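PDB 3R44: fatty acyl CoA synthetase FADD13 (FATTY-ACYL-CoA SYNTHETASE) from Mycobacterium tuberculosis, which belongs to the AMP-binding (ANL) family of enzymes, with a large N-terminal part and a smaller C-terminal domain, and is named a fatty acyl CoA synthetase. Local coordinates for residues Asn172-Tyr177 with Glu193-Ala198. Residues are numbered along the deposited sequence; the frame is centred on the assembly and turned at random.
Sequences NLFIMY and ESVHSA. With HIS (histidine), chain B.
Val195, on the helix 192-205, sets CG2 against both Leu173 and the ring edge of Phe174, and this small apolar cluster carries the contact between 172-177 and 193-198. CG2 lies 3.7 Å from CD2 of Leu173, with CB and CG1 of Val195 also close to that methyl, and the two side chains cross at about a right angle. CG2 comes up to the Phe174 ring near its plane, beside CD2 and CE2; the modelled approach to CE2 is too short to be trusted in detail. Leu173 reaches the helix because CG stands anti to its backbone N (chi1 177°), while CG of Phe174 sits between backbone N and carbonyl carbon (chi1 72°), which brings the CD2-CE2 edge to the valine. Branched and aromatic residues suit this buried place: a beta-branched valine offers a compact, stiff knob, and the leucine and phenylalanine supply apolar surface. Leu226 and Ile230 of helix 223-235 touch Phe174 and Val195 respectively, and Cys321 from a loop also meets Phe174.

Away from this buried cluster the helix carries partly exposed residues that meet a bound histidine. The ligand's CG sits 3.4 Å above the plane of the His196 ring, over its centre, and ND1 of His196 lies 2.9 Å from the ligand's OXT. Glu193 borders the ligand with its aliphatic CB and CG.

Leu173 and Phe174 both face His190 in a classic beta bulge, consistent with two consecutive side chains meeting one valine. The antiparallel strands 172-178 and 186-191 flank the Ser/Thr/Gly-rich signature loop of the AMP-binding family, a P-loop-like segment partly unmodelled here, and the following helix packs back on the first strand.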
loop_
_atom_site.group_PDB
_atom_site.type_symbol
_atom_site.label_atom_id
_atom_site.label_comp_id
_atom_site.label_asym_id
_atom_site.label_seq_id
_atom_site.Cartn_x
_atom_site.Cartn_y
_atom_site.Cartn_z
ATOM N N ASN A 172 20.043 1.182 3.991
ATOM C CA ASN A 172 18.971 1.132 3.025
ATOM C C ASN A 172 18.695 -0.258 2.543
ATOM O O ASN A 172 19.635 -1.034 2.295
ATOM C CB ASN A 172 19.226 1.956 1.784
ATOM C CG ASN A 172 19.398 3.391 2.065
ATOM O OD1 ASN A 172 18.978 3.863 3.117
ATOM N ND2 ASN A 172 20.043 4.110 1.125
ATOM N N LEU A 173 17.415 -0.542 2.338
ATOM C CA LEU A 173 16.947 -1.845 1.897
ATOM C C LEU A 173 16.045 -1.770 0.657
ATOM O O LEU A 173 16.096 -2.648 -0.201
ATOM C CB LEU A 173 16.172 -2.562 3.033
ATOM C CG LEU A 173 15.538 -3.933 2.717
ATOM C CD1 LEU A 173 16.552 -4.906 2.073
ATOM C CD2 LEU A 173 14.865 -4.601 3.914
ATOM N N PHE A 174 15.110 -0.844 0.623
ATOM C CA PHE A 174 14.304 -0.714 -0.594
ATOM C C PHE A 174 13.901 0.705 -0.847
ATOM O O PHE A 174 13.873 1.516 0.114
ATOM C CB PHE A 174 13.164 -1.736 -0.685
ATOM C CG PHE A 174 12.026 -1.515 0.253
ATOM C CD1 PHE A 174 10.988 -0.668 -0.107
ATOM C CD2 PHE A 174 11.926 -2.213 1.429
ATOM C CE1 PHE A 174 9.878 -0.427 0.763
ATOM C CE2 PHE A 174 10.826 -2.015 2.283
ATOM C CZ PHE A 174 9.791 -1.135 1.942
ATOM N N ILE A 175 13.577 0.991 -2.114
ATOM C CA ILE A 175 12.979 2.265 -2.477
ATOM C C ILE A 175 11.693 1.974 -3.207
ATOM O O ILE A 175 11.688 1.266 -4.201
ATOM C CB ILE A 175 13.873 3.123 -3.390
ATOM C CG1 ILE A 175 15.268 3.357 -2.830
ATOM C CG2 ILE A 175 13.237 4.490 -3.613
ATOM C CD1 ILE A 175 16.327 3.725 -3.852
ATOM N N MET A 176 10.610 2.503 -2.686
ATOM C CA MET A 176 9.329 2.344 -3.291
ATOM C C MET A 176 8.768 3.692 -3.696
ATOM O O MET A 176 8.709 4.662 -2.895
ATOM C CB MET A 176 8.371 1.574 -2.346
ATOM C CG MET A 176 8.804 0.068 -2.085
ATOM S SD MET A 176 7.390 -1.069 -1.999
ATOM C CE MET A 176 6.111 0.106 -2.090
ATOM N N TYR A 177 8.340 3.794 -4.941
ATOM C CA TYR A 177 7.867 5.111 -5.457
ATOM C C TYR A 177 6.378 5.418 -5.135
ATOM O O TYR A 177 5.520 4.552 -5.231
ATOM C CB TYR A 177 8.243 5.257 -6.954
ATOM C CG TYR A 177 9.691 5.632 -7.046
ATOM C CD1 TYR A 177 10.683 4.678 -6.797
ATOM C CD2 TYR A 177 10.065 6.932 -7.272
ATOM C CE1 TYR A 177 12.004 5.000 -6.827
ATOM C CE2 TYR A 177 11.421 7.278 -7.336
ATOM C CZ TYR A 177 12.381 6.309 -7.091
ATOM O OH TYR A 177 13.699 6.649 -7.114
ATOM N N GLU A 193 15.870 -1.861 9.399
ATOM C CA GLU A 193 15.209 -1.505 10.646
ATOM C C GLU A 193 13.749 -1.165 10.453
ATOM O O GLU A 193 12.930 -1.607 11.240
ATOM C CB GLU A 193 15.914 -0.326 11.335
ATOM C CG GLU A 193 15.130 0.315 12.489
ATOM C CD GLU A 193 15.924 1.452 13.168
ATOM O OE1 GLU A 193 16.002 2.550 12.584
ATOM O OE2 GLU A 193 16.515 1.248 14.248
ATOM N N SER A 194 13.419 -0.342 9.446
ATOM C CA SER A 194 12.005 0.042 9.266
ATOM C C SER A 194 11.120 -1.108 8.847
ATOM O O SER A 194 10.009 -1.254 9.284
ATOM C CB SER A 194 11.896 1.348 8.412
ATOM O OG SER A 194 12.327 1.165 7.054
ATOM N N VAL A 195 11.652 -1.968 7.997
ATOM C CA VAL A 195 10.975 -3.116 7.506
ATOM C C VAL A 195 10.742 -4.103 8.656
ATOM O O VAL A 195 9.648 -4.663 8.833
ATOM C CB VAL A 195 11.882 -3.745 6.359
ATOM C CG1 VAL A 195 11.565 -5.137 6.049
ATOM C CG2 VAL A 195 11.800 -2.858 5.114
ATOM N N HIS A 196 11.789 -4.331 9.427
ATOM C CA HIS A 196 11.673 -5.196 10.596
ATOM C C HIS A 196 10.625 -4.638 11.574
ATOM O O HIS A 196 9.820 -5.387 12.122
ATOM C CB HIS A 196 13.008 -5.325 11.285
ATOM C CG HIS A 196 12.924 -5.941 12.647
ATOM N ND1 HIS A 196 12.957 -5.191 13.809
ATOM C CD2 HIS A 196 12.756 -7.230 13.025
ATOM C CE1 HIS A 196 12.837 -6.007 14.847
ATOM N NE2 HIS A 196 12.734 -7.251 14.398
ATOM N N SER A 197 10.655 -3.330 11.791
ATOM C CA SER A 197 9.706 -2.713 12.728
ATOM C C SER A 197 8.274 -2.862 12.241
ATOM O O SER A 197 7.377 -3.153 13.016
ATOM C CB SER A 197 10.061 -1.260 12.942
ATOM O OG SER A 197 11.242 -1.183 13.725
ATOM N N ALA A 198 8.068 -2.689 10.954
ATOM C CA ALA A 198 6.751 -2.795 10.401
ATOM C C ALA A 198 6.294 -4.219 10.488
ATOM O O ALA A 198 5.146 -4.464 10.819
ATOM C CB ALA A 198 6.767 -2.330 8.912
HETATM N N HIS B . 16.159 -4.001 16.178
HETATM C CA HIS B . 16.705 -4.488 14.888
HETATM C C HIS B . 16.344 -3.533 13.772
HETATM O O HIS B . 17.159 -2.952 13.049
HETATM C CB HIS B . 16.165 -5.909 14.627
HETATM C CG HIS B . 16.237 -6.363 13.206
HETATM N ND1 HIS B . 16.242 -7.707 12.873
HETATM C CD2 HIS B . 16.302 -5.676 12.029
HETATM C CE1 HIS B . 16.297 -7.823 11.551
HETATM N NE2 HIS B . 16.322 -6.609 11.018
HETATM O OXT HIS B . 15.156 -3.311 13.557
#